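Local coordinates for protein putative N-acetylneuraminate lyase ([Ruminococcus] gnavus ATCC 29149, PDB 6RB7) that belongs to the dihydrodipicolinate synthetase family and folds as a parallel (beta/alpha)8 barrel with added helices, four copies of which form the assembly, at residues Ala138-Tyr143 against Gln153-Ile158; Met202-Ile207 against Arg232-Glu237. One frame throughout, in Å; residues are numbered along the deposited sequence.

Both contacts are buried between neighbouring parts of the same (beta/alpha)8 barrel, yet they hold different elements and differ in chemistry. Interaction 1 packs the loop that leaves strand 135-138 against the following helix 148-160, joining parts of a single beta-alpha unit through aromatic rings, prolines, an indole hydrogen bond and a water bridge. Interaction 2 links two successive helices, the start of 204-214 and the end of 228-234, almost entirely through aliphatic methyl groups, with polar bonds kept within each segment or directed to other partners. The centres of interaction 1 and interaction 2 lie about 23 Å apart, and the two do not touch. Each also borders another subunit, the second for interaction 1 and the third for interaction 2.

Interaction 1 (Ala138-Tyr143 against Gln153-Ile158); sequences AIPPIY and QYWNAI
Tyr154 lays its phenol ring against Pro141, whose CG sits over one face in a CH-pi contact, 4.0 Å from the ring centroid. The two side chains overlap while running antiparallel, and Pro141 CD also comes within 3.6 Å of Tyr154 CD2. At the rim of the same ring, in its plane, the carbonyl oxygen Ile139 O approaches Tyr154 CE2 at 3.4 Å. With CG anti to the backbone N (chi1 172°), the ring reaches out from the helix to the loop, and its hydroxyl is bridged to Pro140 O by a water that donates to both oxygens. The hydroxyl is also hydrogen-bonded to Cys115 O, which helps fix the ring's position.

Trp155 follows with the direct polar bond of the contact: NE1 donates to Ile139 O over 2.9 Å in a nearly straight line (173°). The acceptor lies in the indole plane, whereas the nitrogen stands well above the plane of the carbonyl, so the bond misses the usual lone-pair direction. Ala138 CB comes in obliquely at the CD1 corner of the indole, 3.6 Å from Trp155 CD1, while the side chain of Pro140 runs beside the six-membered part, with CB 3.9 Å from Trp155 CZ2. Leu184 and Met188 of helix 182-188 add to the surroundings of the indole.

One turn after Tyr154, Ile158 places CD1 over the centre of the phenol ring, on the face opposite Pro141, and the same methyl lies 4.2 Å from Ala138 CB. The phenol ring is thus held between an isoleucine of its own helix and a proline of the loop. The contact belongs to one beta-alpha unit of a TIM barrel, where the helix packs back against the loop that follows its strand.

Interaction 2 (Met202-Ile207 against Arg232-Glu237); sequences MPVQDI and RVIGAE
Ile207 and Ile234 meet through their CG2 methyl groups, 3.9 Å apart, at the centre of the contact. The Ile207 methyl does most of the touching. Ile207 CG2 is also 3.9 Å from Ala236 CB and 3.7 Å from Ala236 N, so this one branch fits against both a side chain and the backbone just beyond helix 228-234. Its position follows from the first torsion of Ile207 (chi1 -68°), which turns CG2 anti to the backbone N. The chain there passes through Gly235, which closes the helix in a Schellman motif with positive phi, 137°; beyond this turn the backbone N and CB of Ala236 both come alongside Ile207 CG2. Asn222 of strand 219-222 touches both Ile207 and Ala236, setting this packed part against the barrel wall.

Toward Val204 the side chains fit less closely, with 4.2 Å between Val204 CB and Ile234 CG2. The methyl there meets a carbonyl oxygen more closely than the valine side chain, Ile234 CG2 lying 3.8 Å from Val204 O. Close to this end runs the border with the third subunit, where Gln227 of that subunit packs on Val204 and Tyr271 of that subunit is hydrogen-bonded to Ile234 O.

On the more exposed side, Arg232 turns away from helix 204-214. Its NH1 donates to Ala236 O at 2.9 Å, in the carbonyl plane and close to the guanidinium plane, tying the turn after the helix back to its last residues.

The other polar bonds of Arg232 run to Asp255, a salt bridge, and Asn259, while Glu237 forms a salt bridge with Lys211, further along helix 204-214. Between the two segments themselves the meeting is aliphatic, and it probably depends on the fit of methyl groups and the exclusion of water more than on directional bonds.

Interaction 1 (Ala138-Tyr143 against Gln153-Ile158)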
loop_
_atom_site.group_PDB
_atom_site.type_symbol
_atom_site.label_atom_id
_atom_site.label_comp_id
_atom_site.label_asym_id
_atom_site.label_seq_id
_atom_site.Cartn_x
_atom_site.Cartn_y
_atom_site.Cartn_z
ATOM N N ALA A 138 10.004 -9.314 20.798
ATOM C CA ALA A 138 10.736 -9.024 19.552
ATOM C C ALA A 138 9.754 -8.610 18.457
ATOM O O ALA A 138 8.817 -9.346 18.154
ATOM C CB ALA A 138 11.533 -10.214 19.124
ATOM N N ILE A 139 10.039 -7.449 17.877
ATOM C CA ILE A 139 9.526 -7.113 16.522
ATOM C C ILE A 139 10.085 -8.112 15.525
ATOM O O ILE A 139 11.035 -8.858 15.829
ATOM C CB ILE A 139 9.858 -5.666 16.158
ATOM C CG1 ILE A 139 11.358 -5.392 16.100
ATOM C CG2 ILE A 139 9.115 -4.702 17.068
ATOM C CD1 ILE A 139 11.688 -4.090 15.410
ATOM N N PRO A 140 9.561 -8.166 14.310
ATOM C CA PRO A 140 10.167 -8.962 13.262
ATOM C C PRO A 140 11.456 -8.312 12.770
ATOM O O PRO A 140 11.770 -7.140 13.049
ATOM C CB PRO A 140 9.141 -8.935 12.105
ATOM C CG PRO A 140 7.917 -8.269 12.651
ATOM C CD PRO A 140 8.394 -7.423 13.805
ATOM N N PRO A 141 12.197 -9.029 11.897
ATOM C CA PRO A 141 13.259 -8.398 11.122
ATOM C C PRO A 141 12.691 -7.226 10.314
ATOM O O PRO A 141 11.553 -7.288 9.840
ATOM C CB PRO A 141 13.738 -9.516 10.197
ATOM C CG PRO A 141 13.325 -10.802 10.914
ATOM C CD PRO A 141 11.996 -10.454 11.558
ATOM N N ILE A 142 13.485 -6.185 10.177
ATOM C CA ILE A 142 13.044 -4.934 9.507
ATOM C C ILE A 142 13.834 -4.681 8.211
ATOM O O ILE A 142 14.857 -5.351 7.958
ATOM C CB ILE A 142 13.159 -3.728 10.456
ATOM C CG1 ILE A 142 14.594 -3.395 10.845
ATOM C CG2 ILE A 142 12.290 -4.000 11.673
ATOM C CD1 ILE A 142 14.732 -2.077 11.531
ATOM N N TYR A 143 13.395 -3.647 7.477
ATOM C CA TYR A 143 14.044 -3.125 6.246
ATOM C C TYR A 143 13.862 -4.095 5.097
ATOM O O TYR A 143 12.966 -3.869 4.297
ATOM C CB TYR A 143 15.496 -2.718 6.452
ATOM C CG TYR A 143 16.051 -1.941 5.298
ATOM C CD1 TYR A 143 15.800 -0.591 5.164
ATOM C CD2 TYR A 143 16.840 -2.529 4.339
ATOM C CE1 TYR A 143 16.270 0.132 4.091
ATOM C CE2 TYR A 143 17.350 -1.820 3.270
ATOM C CZ TYR A 143 17.091 -0.467 3.155
ATOM O OH TYR A 143 17.591 0.296 2.120
ATOM N N GLN A 153 12.824 -18.241 12.354
ATOM C CA GLN A 153 14.206 -18.625 12.784
ATOM C C GLN A 153 14.755 -17.504 13.671
ATOM O O GLN A 153 15.404 -17.807 14.669
ATOM C CB GLN A 153 15.084 -18.898 11.551
ATOM C CG GLN A 153 16.563 -19.021 11.857
ATOM C CD GLN A 153 17.416 -19.071 10.595
ATOM O OE1 GLN A 153 16.973 -19.486 9.533
ATOM N NE2 GLN A 153 18.652 -18.606 10.685
ATOM N N TYR A 154 14.516 -16.241 13.320
ATOM C CA TYR A 154 15.001 -15.085 14.093
ATOM C C TYR A 154 14.392 -15.130 15.497
ATOM O O TYR A 154 15.102 -15.118 16.505
ATOM C CB TYR A 154 14.640 -13.818 13.353
ATOM C CG TYR A 154 14.863 -12.484 14.028
ATOM C CD1 TYR A 154 16.111 -11.900 14.134
ATOM C CD2 TYR A 154 13.766 -11.720 14.432
ATOM C CE1 TYR A 154 16.264 -10.602 14.608
ATOM C CE2 TYR A 154 13.906 -10.431 14.928
ATOM C CZ TYR A 154 15.162 -9.861 15.004
ATOM O OH TYR A 154 15.342 -8.576 15.434
ATOM N N TRP A 155 13.069 -15.226 15.580
ATOM C CA TRP A 155 12.387 -15.263 16.903
ATOM C C TRP A 155 12.824 -16.483 17.711
ATOM O O TRP A 155 13.037 -16.357 18.917
ATOM C CB TRP A 155 10.888 -15.190 16.725
ATOM C CG TRP A 155 10.400 -13.852 16.265
ATOM C CD1 TRP A 155 10.986 -12.642 16.465
ATOM C CD2 TRP A 155 9.182 -13.590 15.546
ATOM N NE1 TRP A 155 10.196 -11.652 15.937
ATOM C CE2 TRP A 155 9.067 -12.201 15.408
ATOM C CE3 TRP A 155 8.141 -14.395 15.054
ATOM C CZ2 TRP A 155 8.017 -11.587 14.713
ATOM C CZ3 TRP A 155 7.096 -13.794 14.401
ATOM C CH2 TRP A 155 7.040 -12.413 14.224
ATOM N N ASN A 156 12.896 -17.635 17.071
ATOM C CA ASN A 156 13.286 -18.866 17.787
ATOM C C ASN A 156 14.735 -18.753 18.265
ATOM O O ASN A 156 15.045 -19.319 19.348
ATOM C CB ASN A 156 12.963 -20.111 16.980
ATOM C CG ASN A 156 11.495 -20.456 17.019
ATOM O OD1 ASN A 156 10.938 -20.866 15.965
ATOM N ND2 ASN A 156 10.868 -20.317 18.164
ATOM N N ALA A 157 15.623 -18.120 17.511
ATOM C CA ALA A 157 17.030 -17.944 17.922
ATOM C C ALA A 157 17.089 -17.047 19.131
ATOM O O ALA A 157 17.840 -17.300 20.099
ATOM C CB ALA A 157 17.888 -17.408 16.807
ATOM N N ILE A 158 16.293 -15.971 19.114
ATOM C CA ILE A 158 16.252 -15.044 20.263
ATOM C C ILE A 158 15.698 -15.807 21.477
ATOM O O ILE A 158 16.295 -15.732 22.569
ATOM C CB ILE A 158 15.385 -13.815 19.899
ATOM C CG1 ILE A 158 16.064 -13.015 18.791
ATOM C CG2 ILE A 158 15.119 -12.969 21.124
ATOM C CD1 ILE A 158 15.186 -11.941 18.167
HETATM O O HOH W 1 14.366 -6.404 13.883
#

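Interaction 2 (Met202-Ile207 against Arg232-Glu237)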
loop_
_atom_site.group_PDB
_atom_site.type_symbol
_atom_site.label_atom_id
_atom_site.label_comp_id
_atom_site.label_asym_id
_atom_site.label_seq_id
_atom_site.Cartn_x
_atom_site.Cartn_y
_atom_site.Cartn_z
ATOM N N MET A 202 -3.486 -2.018 12.828
ATOM C CA MET A 202 -4.710 -1.241 13.127
ATOM C C MET A 202 -5.986 -2.066 13.225
ATOM O O MET A 202 -6.870 -1.692 13.998
ATOM C CB MET A 202 -4.865 -0.083 12.150
ATOM C CG MET A 202 -3.741 0.929 12.237
ATOM S SD MET A 202 -3.411 1.574 13.863
ATOM C CE MET A 202 -4.943 2.454 14.167
ATOM N N PRO A 203 -6.209 -3.162 12.468
ATOM C CA PRO A 203 -7.472 -3.877 12.598
ATOM C C PRO A 203 -7.597 -4.576 13.953
ATOM O O PRO A 203 -6.756 -5.394 14.312
ATOM C CB PRO A 203 -7.475 -4.883 11.450
ATOM C CG PRO A 203 -6.456 -4.332 10.457
ATOM C CD PRO A 203 -5.403 -3.665 11.338
ATOM N N VAL A 204 -8.667 -4.303 14.708
ATOM C CA VAL A 204 -8.946 -5.111 15.932
ATOM C C VAL A 204 -9.324 -6.519 15.505
ATOM O O VAL A 204 -9.195 -7.415 16.311
ATOM C CB VAL A 204 -9.999 -4.467 16.834
ATOM C CG1 VAL A 204 -9.482 -3.134 17.377
ATOM C CG2 VAL A 204 -11.322 -4.304 16.138
ATOM N N GLN A 205 -9.708 -6.739 14.242
ATOM C CA GLN A 205 -9.925 -8.101 13.732
ATOM C C GLN A 205 -8.653 -8.906 13.987
ATOM O O GLN A 205 -8.775 -10.122 14.204
ATOM C CB GLN A 205 -10.330 -8.082 12.263
ATOM C CG GLN A 205 -10.659 -9.463 11.759
ATOM C CD GLN A 205 -11.152 -9.430 10.326
ATOM O OE1 GLN A 205 -11.655 -8.399 9.851
ATOM N NE2 GLN A 205 -11.178 -10.589 9.708
ATOM N N ASP A 206 -7.459 -8.319 13.849
ATOM C CA ASP A 206 -6.216 -9.104 14.011
ATOM C C ASP A 206 -6.121 -9.608 15.453
ATOM O O ASP A 206 -5.718 -10.784 15.658
ATOM C CB ASP A 206 -4.990 -8.272 13.642
ATOM C CG ASP A 206 -4.854 -8.013 12.151
ATOM O OD1 ASP A 206 -5.578 -8.698 11.364
ATOM O OD2 ASP A 206 -3.967 -7.201 11.754
ATOM N N ILE A 207 -6.496 -8.785 16.433
ATOM C CA ILE A 207 -6.552 -9.208 17.850
ATOM C C ILE A 207 -7.495 -10.407 17.984
ATOM O O ILE A 207 -7.132 -11.437 18.563
ATOM C CB ILE A 207 -6.939 -8.029 18.749
ATOM C CG1 ILE A 207 -5.814 -7.007 18.758
ATOM C CG2 ILE A 207 -7.279 -8.528 20.144
ATOM C CD1 ILE A 207 -6.161 -5.711 19.464
ATOM N N ARG A 232 -9.373 -4.168 23.751
ATOM C CA ARG A 232 -9.666 -4.860 25.034
ATOM C C ARG A 232 -10.960 -5.668 24.924
ATOM O O ARG A 232 -10.919 -6.888 25.188
ATOM C CB ARG A 232 -9.696 -3.831 26.152
ATOM C CG ARG A 232 -8.312 -3.356 26.571
ATOM C CD ARG A 232 -7.481 -4.346 27.417
ATOM N NE ARG A 232 -8.128 -4.370 28.730
ATOM C CZ ARG A 232 -8.971 -5.279 29.158
ATOM N NH1 ARG A 232 -9.263 -6.366 28.485
ATOM N NH2 ARG A 232 -9.523 -5.126 30.354
ATOM N N VAL A 233 -12.051 -5.069 24.453
ATOM C CA VAL A 233 -13.336 -5.821 24.520
ATOM C C VAL A 233 -13.321 -6.994 23.549
ATOM O O VAL A 233 -14.083 -7.930 23.770
ATOM C CB VAL A 233 -14.576 -4.929 24.346
ATOM C CG1 VAL A 233 -14.671 -3.939 25.476
ATOM C CG2 VAL A 233 -14.663 -4.264 22.978
ATOM N N ILE A 234 -12.548 -6.946 22.462
ATOM C CA ILE A 234 -12.624 -8.030 21.461
ATOM C C ILE A 234 -11.625 -9.134 21.803
ATOM O O ILE A 234 -11.637 -10.136 21.079
ATOM C CB ILE A 234 -12.467 -7.492 20.030
ATOM C CG1 ILE A 234 -13.220 -8.386 19.034
ATOM C CG2 ILE A 234 -10.994 -7.329 19.683
ATOM C CD1 ILE A 234 -13.253 -7.790 17.623
ATOM N N GLY A 235 -10.864 -9.000 22.877
ATOM C CA GLY A 235 -10.090 -10.149 23.380
ATOM C C GLY A 235 -8.662 -9.874 23.808
ATOM O O GLY A 235 -8.009 -10.834 24.258
ATOM N N ALA A 236 -8.162 -8.654 23.690
ATOM C CA ALA A 236 -6.836 -8.328 24.235
ATOM C C ALA A 236 -6.990 -8.185 25.750
ATOM O O ALA A 236 -7.687 -7.281 26.197
ATOM C CB ALA A 236 -6.283 -7.046 23.639
ATOM N N GLU A 237 -6.301 -8.981 26.542
ATOM C CA GLU A 237 -6.358 -8.878 28.016
ATOM C C GLU A 237 -5.189 -8.043 28.549
ATOM O O GLU A 237 -5.180 -7.717 29.718
ATOM C CB GLU A 237 -6.294 -10.287 28.603
ATOM C CG GLU A 237 -7.519 -11.128 28.216
ATOM C CD GLU A 237 -7.166 -12.635 28.265
ATOM O OE1 GLU A 237 -6.234 -13.240 27.447
ATOM O OE2 GLU A 237 -7.794 -13.237 29.159
#